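Long-range contact in HpcH/HpaI aldolase/citrate lyase family protein (Burkholderia cenocepacia, PDB 4MF4), which belongs to the HpcH/HpaI aldolase/citrate lyase family, a group of enzymes built on the TIM-barrel fold: residues A[19-32]-A[43-55]. Sequence-based numbering, arbitrary orientation.
Sequences RLRDGDEPLYGLWL and LAHAGYDWLCIDM
Trp-50 has its CG wedged between the backbone N and the carbonyl carbon (chi1 56°), and this turns the indole back over the neighbouring strand, where its five-membered ring lies flat on Gly-29. The Gly-29 CA sits 3.3 Å from the centroid of that ring, a close CH-pi contact made possible by the missing side chain. The same pose carries Trp-50 NE1 to Leu-27 O at 2.9 Å; the carbonyl oxygen lies in the ring plane, while the N-H reaches it from above the carbonyl plane. Cys-52 has SG anti to its own N (chi1 -172°), which places the sulfur 3.8 Å from the centroid of the Trp-31 six-membered ring, over one face. At the edge of this indole, Trp-31 NE1 donates to Asp-54 OD2 (3.2 Å), meeting the oxygen from above the carboxylate plane; the other oxygen, OD1, is taken by Arg-84 and the Glu-56 backbone N.

On the other face of the sheet, Leu-30 lays CB over the centre of the Tyr-48 ring and sends CD2 to Leu-43 CD2 at 3.7 Å. Leu-32 and Leu-43 run antiparallel alongside each other, CD2 of the first against CD1 of the second, and Thr-260 of a second subunit packs on Leu-30 and Leu-43. Where the strands begin, Asp-49 OD2 accepts Tyr-28 N through its anti lone pair at 2.8 Å, nearly straight at 172°. Water 2 also donates to OD2, whereas Arg-19 NH1 makes a long salt bridge to OD1, its NH2 being hydrogen-bonded to Ser-15 and, through a water, to Asp-49 O. The backbone ladder runs from Trp-50 N–Tyr-28 O to a weak last rung, Asp-54 N–Leu-32 O. These adjacent parallel strands are joined through helix 37-43 in the first beta-alpha-beta unit of the eight-stranded TIM barrel.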
ATOM      1  N   ARG A  19      -5.913  24.144 -26.446  0.50 22.50           N
ATOM      2  CA  ARG A  19      -4.719  24.948 -26.710  0.50 22.06           C
ATOM      3  C   ARG A  19      -3.798  24.302 -27.746  0.50 22.51           C
ATOM      4  O   ARG A  19      -3.328  24.994 -28.654  0.50 22.93           O
ATOM      5  CB  ARG A  19      -3.966  25.246 -25.420  0.50 21.47           C
ATOM      6  CG  ARG A  19      -4.670  26.269 -24.535  0.50 20.97           C
ATOM      7  CD  ARG A  19      -3.995  26.381 -23.177  0.50 20.48           C
ATOM      8  NE  ARG A  19      -4.440  25.375 -22.228  0.50 19.40           N
ATOM      9  CZ  ARG A  19      -3.832  25.140 -21.073  0.50 19.12           C
ATOM     10  NH1 ARG A  19      -2.744  25.815 -20.770  0.50 19.38           N
ATOM     11  NH2 ARG A  19      -4.279  24.219 -20.247  0.50 18.04           N
ATOM     12  N   LEU A  20      -3.563  22.991 -27.640  1.00 22.43           N
ATOM     13  CA  LEU A  20      -2.724  22.271 -28.639  1.00 22.02           C
ATOM     14  C   LEU A  20      -3.225  22.421 -30.081  1.00 24.83           C
ATOM     15  O   LEU A  20      -2.415  22.626 -30.994  1.00 24.81           O
ATOM     16  CB  LEU A  20      -2.612  20.782 -28.345  1.00 21.60           C
ATOM     17  CG  LEU A  20      -1.688  20.329 -27.210  1.00 20.98           C
ATOM     18  CD1 LEU A  20      -1.977  18.867 -27.016  1.00 21.38           C
ATOM     19  CD2 LEU A  20      -0.211  20.566 -27.491  1.00 22.26           C
ATOM     20  N   ARG A  21      -4.539  22.286 -30.274  1.00 25.99           N
ATOM     21  CA  ARG A  21      -5.158  22.366 -31.605  1.00 30.19           C
ATOM     22  C   ARG A  21      -5.348  23.805 -32.082  1.00 30.19           C
ATOM     23  O   ARG A  21      -5.328  24.034 -33.280  1.00 26.22           O
ATOM     24  CB  ARG A  21      -6.558  21.713 -31.631  1.00 32.67           C
ATOM     25  CG  ARG A  21      -6.608  20.188 -31.557  1.00 36.06           C
ATOM     26  CD  ARG A  21      -8.064  19.768 -31.745  1.00 40.08           C
ATOM     27  NE  ARG A  21      -8.333  18.335 -31.673  1.00 41.63           N
ATOM     28  CZ  ARG A  21      -8.048  17.438 -32.625  1.00 48.08           C
ATOM     29  NH1 ARG A  21      -7.435  17.801 -33.758  1.00 51.55           N
ATOM     30  NH2 ARG A  21      -8.361  16.145 -32.435  1.00 44.05           N
ATOM     31  N   ASP A  22      -5.592  24.743 -31.164  1.00 32.00           N
ATOM     32  CA  ASP A  22      -6.081  26.098 -31.538  1.00 35.94           C
ATOM     33  C   ASP A  22      -5.090  27.234 -31.345  1.00 37.06           C
ATOM     34  O   ASP A  22      -5.202  28.240 -32.025  1.00 40.31           O
ATOM     35  CB  ASP A  22      -7.347  26.490 -30.756  1.00 37.24           C
ATOM     36  CG  ASP A  22      -8.557  25.603 -31.076  1.00 40.09           C
ATOM     37  OD1 ASP A  22      -8.610  25.009 -32.178  1.00 38.38           O
ATOM     38  OD2 ASP A  22      -9.462  25.495 -30.211  1.00 43.52           O
ATOM     39  N   GLY A  23      -4.158  27.097 -30.404  1.00 34.92           N
ATOM     40  CA  GLY A  23      -3.264  28.190 -30.052  1.00 34.38           C
ATOM     41  C   GLY A  23      -1.945  28.049 -30.771  1.00 34.33           C
ATOM     42  O   GLY A  23      -1.703  27.023 -31.410  1.00 33.56           O
ATOM     43  N   ASP A  24      -1.107  29.088 -30.703  1.00 33.46           N
ATOM     44  CA  ASP A  24       0.292  29.045 -31.194  1.00 32.90           C
ATOM     45  C   ASP A  24       1.326  29.144 -30.041  1.00 32.73           C
ATOM     46  O   ASP A  24       2.535  29.005 -30.266  1.00 35.62           O
ATOM     47  CB  ASP A  24       0.545  30.144 -32.236  1.00 35.36           C
ATOM     48  N   GLU A  25       0.852  29.320 -28.809  1.00 30.89           N
ATOM     49  CA  GLU A  25       1.731  29.549 -27.668  1.00 31.42           C
ATOM     50  C   GLU A  25       2.370  28.235 -27.132  1.00 26.73           C
ATOM     51  O   GLU A  25       1.781  27.181 -27.272  1.00 23.15           O
ATOM     52  CB  GLU A  25       0.947  30.254 -26.530  1.00 37.04           C
ATOM     53  CG  GLU A  25       0.118  29.356 -25.580  1.00 42.01           C
ATOM     54  CD  GLU A  25      -1.221  28.848 -26.158  1.00 48.12           C
ATOM     55  OE1 GLU A  25      -1.335  28.678 -27.395  1.00 56.74           O
ATOM     56  OE2 GLU A  25      -2.172  28.609 -25.372  1.00 49.78           O
ATOM     57  N   PRO A  26       3.529  28.335 -26.454  1.00 23.65           N
ATOM     58  CA  PRO A  26       4.149  27.193 -25.807  1.00 22.70           C
ATOM     59  C   PRO A  26       3.374  26.711 -24.585  1.00 20.84           C
ATOM     60  O   PRO A  26       2.759  27.523 -23.869  1.00 20.85           O
ATOM     61  CB  PRO A  26       5.509  27.743 -25.338  1.00 24.16           C
ATOM     62  CG  PRO A  26       5.654  29.083 -25.985  1.00 24.66           C
ATOM     63  CD  PRO A  26       4.257  29.571 -26.144  1.00 25.36           C
ATOM     64  N   LEU A  27       3.439  25.407 -24.333  1.00 17.66           N
ATOM     65  CA  LEU A  27       2.831  24.806 -23.168  1.00 18.30           C
ATOM     66  C   LEU A  27       3.878  24.008 -22.406  1.00 16.57           C
ATOM     67  O   LEU A  27       4.408  23.018 -22.921  1.00 16.76           O
ATOM     68  CB  LEU A  27       1.662  23.924 -23.613  1.00 18.28           C
ATOM     69  CG  LEU A  27       0.587  24.615 -24.449  1.00 19.60           C
ATOM     70  CD1 LEU A  27      -0.337  23.618 -25.117  1.00 19.68           C
ATOM     71  CD2 LEU A  27      -0.234  25.515 -23.525  1.00 19.93           C
ATOM     72  N   TYR A  28       4.192  24.443 -21.190  1.00 17.14           N
ATOM     73  CA  TYR A  28       5.330  23.924 -20.440  1.00 17.27           C
ATOM     74  C   TYR A  28       4.899  22.854 -19.435  1.00 16.23           C
ATOM     75  O   TYR A  28       3.923  23.013 -18.685  1.00 15.04           O
ATOM     76  CB  TYR A  28       6.072  25.059 -19.744  1.00 19.79           C
ATOM     77  CG  TYR A  28       6.629  26.084 -20.701  1.00 21.29           C
ATOM     78  CD1 TYR A  28       7.747  25.797 -21.461  1.00 23.53           C
ATOM     79  CD2 TYR A  28       6.042  27.340 -20.836  1.00 25.46           C
ATOM     80  CE1 TYR A  28       8.264  26.719 -22.365  1.00 25.78           C
ATOM     81  CE2 TYR A  28       6.555  28.296 -21.725  1.00 26.04           C
ATOM     82  CZ  TYR A  28       7.666  27.967 -22.496  1.00 27.33           C
ATOM     83  OH  TYR A  28       8.195  28.855 -23.415  1.00 27.58           O
ATOM     84  N   GLY A  29       5.663  21.763 -19.409  1.00 14.76           N
ATOM     85  CA  GLY A  29       5.295  20.584 -18.636  1.00 13.86           C
ATOM     86  C   GLY A  29       6.440  20.153 -17.766  1.00 14.38           C
ATOM     87  O   GLY A  29       7.585  20.588 -17.944  1.00 14.40           O
ATOM     88  N   LEU A  30       6.140  19.294 -16.811  1.00 15.19           N
ATOM     89  CA  LEU A  30       7.171  18.700 -15.989  1.00 15.58           C
ATOM     90  C   LEU A  30       6.872  17.187 -15.985  1.00 15.16           C
ATOM     91  O   LEU A  30       5.707  16.823 -15.920  1.00 14.22           O
ATOM     92  CB  LEU A  30       7.011  19.290 -14.590  1.00 16.94           C
ATOM     93  CG  LEU A  30       8.093  19.098 -13.550  1.00 18.45           C
ATOM     94  CD1 LEU A  30       9.434  19.752 -13.987  1.00 17.91           C
ATOM     95  CD2 LEU A  30       7.584  19.697 -12.227  1.00 18.85           C
ATOM     96  N   TRP A  31       7.911  16.345 -16.091  1.00 14.91           N
ATOM     97  CA  TRP A  31       7.816  14.902 -16.003  1.00 15.33           C
ATOM     98  C   TRP A  31       7.764  14.479 -14.540  1.00 15.34           C
ATOM     99  O   TRP A  31       8.586  14.953 -13.722  1.00 13.70           O
ATOM    100  CB  TRP A  31       9.067  14.258 -16.618  1.00 17.19           C
ATOM    101  CG  TRP A  31       8.791  13.037 -17.363  1.00 17.86           C
ATOM    102  CD1 TRP A  31       9.124  11.768 -17.010  1.00 18.45           C
ATOM    103  CD2 TRP A  31       8.141  12.956 -18.636  1.00 17.72           C
ATOM    104  NE1 TRP A  31       8.693  10.898 -17.990  1.00 19.53           N
ATOM    105  CE2 TRP A  31       8.084  11.609 -18.987  1.00 17.81           C
ATOM    106  CE3 TRP A  31       7.583  13.902 -19.499  1.00 18.44           C
ATOM    107  CZ2 TRP A  31       7.517  11.174 -20.177  1.00 18.86           C
ATOM    108  CZ3 TRP A  31       7.005  13.471 -20.674  1.00 19.03           C
ATOM    109  CH2 TRP A  31       6.970  12.122 -21.007  1.00 18.66           C
ATOM    110  N   LEU A  32       6.803  13.610 -14.211  1.00 14.76           N
ATOM    111  CA  LEU A  32       6.689  13.096 -12.868  1.00 15.23           C
ATOM    112  C   LEU A  32       7.098  11.626 -12.846  1.00 15.58           C
ATOM    113  O   LEU A  32       6.322  10.765 -13.249  1.00 14.40           O
ATOM    114  CB  LEU A  32       5.270  13.251 -12.316  1.00 15.49           C
ATOM    115  CG  LEU A  32       4.626  14.631 -12.359  1.00 16.39           C
ATOM    116  CD1 LEU A  32       3.226  14.544 -11.775  1.00 16.73           C
ATOM    117  CD2 LEU A  32       5.458  15.666 -11.627  1.00 16.98           C
ATOM    118  N   LEU A  43       3.836  19.816  -6.801  1.00 13.28           N
ATOM    119  CA  LEU A  43       4.140  20.330  -8.139  1.00 13.63           C
ATOM    120  C   LEU A  43       2.950  20.930  -8.901  1.00 13.40           C
ATOM    121  O   LEU A  43       3.127  21.776  -9.782  1.00 14.59           O
ATOM    122  CB  LEU A  43       4.916  19.275  -8.959  1.00 13.35           C
ATOM    123  CG  LEU A  43       6.299  19.006  -8.400  1.00 13.71           C
ATOM    124  CD1 LEU A  43       6.949  17.793  -9.077  1.00 14.10           C
ATOM    125  CD2 LEU A  43       7.206  20.236  -8.557  1.00 13.59           C
ATOM    126  N   ALA A  44       1.747  20.504  -8.558  1.00 13.83           N
ATOM    127  CA  ALA A  44       0.531  21.156  -9.025  1.00 14.42           C
ATOM    128  C   ALA A  44       0.432  22.645  -8.653  1.00 15.87           C
ATOM    129  O   ALA A  44      -0.385  23.373  -9.266  1.00 16.68           O
ATOM    130  CB  ALA A  44      -0.706  20.393  -8.572  1.00 14.46           C
ATOM    131  N   HIS A  45       1.318  23.110  -7.757  1.00 16.17           N
ATOM    132  CA  HIS A  45       1.418  24.511  -7.354  1.00 16.68           C
ATOM    133  C   HIS A  45       2.606  25.217  -8.037  1.00 17.04           C
ATOM    134  O   HIS A  45       2.922  26.353  -7.729  1.00 18.20           O
ATOM    135  CB  HIS A  45       1.603  24.632  -5.829  1.00 16.97           C
ATOM    136  CG  HIS A  45       0.408  24.231  -5.034  1.00 17.47           C
ATOM    137  ND1 HIS A  45      -0.490  25.147  -4.519  1.00 18.43           N
ATOM    138  CD2 HIS A  45      -0.065  23.013  -4.692  1.00 17.40           C
ATOM    139  CE1 HIS A  45      -1.436  24.510  -3.854  1.00 17.71           C
ATOM    140  NE2 HIS A  45      -1.211  23.216  -3.958  1.00 18.55           N
ATOM    141  N   ALA A  46       3.263  24.555  -8.976  1.00 16.52           N
ATOM    142  CA  ALA A  46       4.495  25.069  -9.543  1.00 15.35           C
ATOM    143  C   ALA A  46       4.288  25.937 -10.797  1.00 15.61           C
ATOM    144  O   ALA A  46       5.250  26.493 -11.314  1.00 14.89           O
ATOM    145  CB  ALA A  46       5.446  23.919  -9.843  1.00 14.88           C
ATOM    146  N   GLY A  47       3.049  26.038 -11.275  1.00 14.53           N
ATOM    147  CA  GLY A  47       2.707  26.897 -12.414  1.00 14.75           C
ATOM    148  C   GLY A  47       2.793  26.295 -13.817  1.00 14.58           C
ATOM    149  O   GLY A  47       2.611  27.003 -14.815  1.00 14.13           O
ATOM    150  N   TYR A  48       3.072  25.011 -13.929  1.00 13.82           N
ATOM    151  CA  TYR A  48       3.245  24.387 -15.262  1.00 15.17           C
ATOM    152  C   TYR A  48       1.882  24.241 -15.952  1.00 15.24           C
ATOM    153  O   TYR A  48       0.831  24.080 -15.292  1.00 15.14           O
ATOM    154  CB  TYR A  48       3.931  23.026 -15.140  1.00 14.77           C
ATOM    155  CG  TYR A  48       5.407  23.173 -14.920  1.00 14.85           C
ATOM    156  CD1 TYR A  48       5.917  23.457 -13.678  1.00 15.39           C
ATOM    157  CD2 TYR A  48       6.299  23.013 -15.971  1.00 15.40           C
ATOM    158  CE1 TYR A  48       7.296  23.669 -13.498  1.00 16.80           C
ATOM    159  CE2 TYR A  48       7.661  23.181 -15.798  1.00 15.95           C
ATOM    160  CZ  TYR A  48       8.151  23.510 -14.567  1.00 16.91           C
ATOM    161  OH  TYR A  48       9.498  23.619 -14.405  1.00 19.80           O
ATOM    162  N   ASP A  49       1.890  24.290 -17.276  1.00 15.95           N
ATOM    163  CA  ASP A  49       0.648  24.029 -18.062  1.00 15.17           C
ATOM    164  C   ASP A  49       0.224  22.552 -17.997  1.00 15.25           C
ATOM    165  O   ASP A  49      -0.982  22.239 -18.016  1.00 15.30           O
ATOM    166  CB  ASP A  49       0.850  24.499 -19.481  1.00 15.22           C
ATOM    167  CG  ASP A  49       1.272  25.959 -19.535  1.00 16.25           C
ATOM    168  OD1 ASP A  49       0.507  26.771 -18.960  1.00 16.21           O
ATOM    169  OD2 ASP A  49       2.383  26.290 -20.061  1.00 16.61           O
ATOM    170  N   TRP A  50       1.196  21.638 -17.954  1.00 14.93           N
ATOM    171  CA  TRP A  50       0.868  20.205 -17.861  1.00 14.44           C
ATOM    172  C   TRP A  50       1.869  19.461 -17.011  1.00 13.51           C
ATOM    173  O   TRP A  50       2.986  19.932 -16.833  1.00 12.42           O
ATOM    174  CB  TRP A  50       0.734  19.575 -19.267  1.00 14.94           C
ATOM    175  CG  TRP A  50       1.926  19.743 -20.132  1.00 15.67           C
ATOM    176  CD1 TRP A  50       2.314  20.875 -20.804  1.00 16.02           C
ATOM    177  CD2 TRP A  50       2.905  18.750 -20.423  1.00 16.50           C
ATOM    178  NE1 TRP A  50       3.488  20.643 -21.489  1.00 15.94           N
ATOM    179  CE2 TRP A  50       3.873  19.347 -21.266  1.00 16.41           C
ATOM    180  CE3 TRP A  50       3.077  17.420 -20.037  1.00 17.34           C
ATOM    181  CZ2 TRP A  50       4.975  18.655 -21.744  1.00 16.80           C
ATOM    182  CZ3 TRP A  50       4.166  16.724 -20.548  1.00 18.20           C
ATOM    183  CH2 TRP A  50       5.116  17.370 -21.380  1.00 17.72           C
ATOM    184  N   LEU A  51       1.455  18.320 -16.464  1.00 12.35           N
ATOM    185  CA  LEU A  51       2.324  17.451 -15.690  1.00 12.80           C
ATOM    186  C   LEU A  51       2.157  16.022 -16.182  1.00 12.99           C
ATOM    187  O   LEU A  51       1.038  15.579 -16.391  1.00 13.02           O
ATOM    188  CB  LEU A  51       1.959  17.491 -14.203  1.00 13.61           C
ATOM    189  CG  LEU A  51       2.040  18.831 -13.475  1.00 14.39           C
ATOM    190  CD1 LEU A  51       1.452  18.742 -12.065  1.00 14.82           C
ATOM    191  CD2 LEU A  51       3.477  19.265 -13.352  1.00 14.46           C
ATOM    192  N   CYS A  52       3.251  15.309 -16.411  1.00 13.24           N
ATOM    193  CA  CYS A  52       3.162  13.946 -17.012  1.00 13.37           C
ATOM    194  C   CYS A  52       3.410  12.835 -15.989  1.00 12.41           C
ATOM    195  O   CYS A  52       4.483  12.782 -15.397  1.00 12.61           O
ATOM    196  CB  CYS A  52       4.130  13.773 -18.178  1.00 13.72           C
ATOM    197  SG  CYS A  52       3.854  12.217 -19.045  1.00 15.71           S
ATOM    198  N   ILE A  53       2.414  12.001 -15.776  1.00 11.00           N
ATOM    199  CA  ILE A  53       2.566  10.804 -14.938  1.00 11.64           C
ATOM    200  C   ILE A  53       3.058   9.700 -15.850  1.00 11.61           C
ATOM    201  O   ILE A  53       2.328   9.219 -16.697  1.00 11.55           O
ATOM    202  CB  ILE A  53       1.250  10.421 -14.253  1.00 12.02           C
ATOM    203  CG1 ILE A  53       0.762  11.551 -13.347  1.00 12.08           C
ATOM    204  CG2 ILE A  53       1.378   9.131 -13.425  1.00 11.64           C
ATOM    205  CD1 ILE A  53      -0.728  11.475 -13.107  1.00 12.93           C
ATOM    206  N   ASP A  54       4.312   9.288 -15.686  1.00 11.89           N
ATOM    207  CA  ASP A  54       4.911   8.301 -16.603  1.00 11.87           C
ATOM    208  C   ASP A  54       4.657   6.842 -16.139  1.00 11.48           C
ATOM    209  O   ASP A  54       5.028   6.523 -15.047  1.00 11.40           O
ATOM    210  CB  ASP A  54       6.384   8.535 -16.659  1.00 12.38           C
ATOM    211  CG  ASP A  54       7.085   7.678 -17.689  1.00 13.14           C
ATOM    212  OD1 ASP A  54       6.421   7.094 -18.572  1.00 13.08           O
ATOM    213  OD2 ASP A  54       8.332   7.722 -17.687  1.00 14.61           O
ATOM    214  N   MET A  55       4.055   6.008 -16.989  1.00 11.04           N
ATOM    215  CA  MET A  55       3.856   4.574 -16.722  1.00 11.82           C
ATOM    216  C   MET A  55       4.897   3.737 -17.456  1.00 12.26           C
ATOM    217  O   MET A  55       5.028   2.542 -17.197  1.00 12.20           O
ATOM    218  CB  MET A  55       2.476   4.107 -17.135  1.00 11.28           C
ATOM    219  CG  MET A  55       1.354   4.965 -16.587  1.00 11.41           C
ATOM    220  SD  MET A  55      -0.209   4.234 -17.051  1.00 12.51           S
ATOM    221  CE  MET A  55      -0.237   2.666 -16.176  1.00 11.95           C
TER
HETATM  222  O   HOH W   1      -2.917  24.207 -17.938  1.00 15.70           O
HETATM  223  O   HOH W   2       2.581  28.767 -20.681  1.00 37.18           O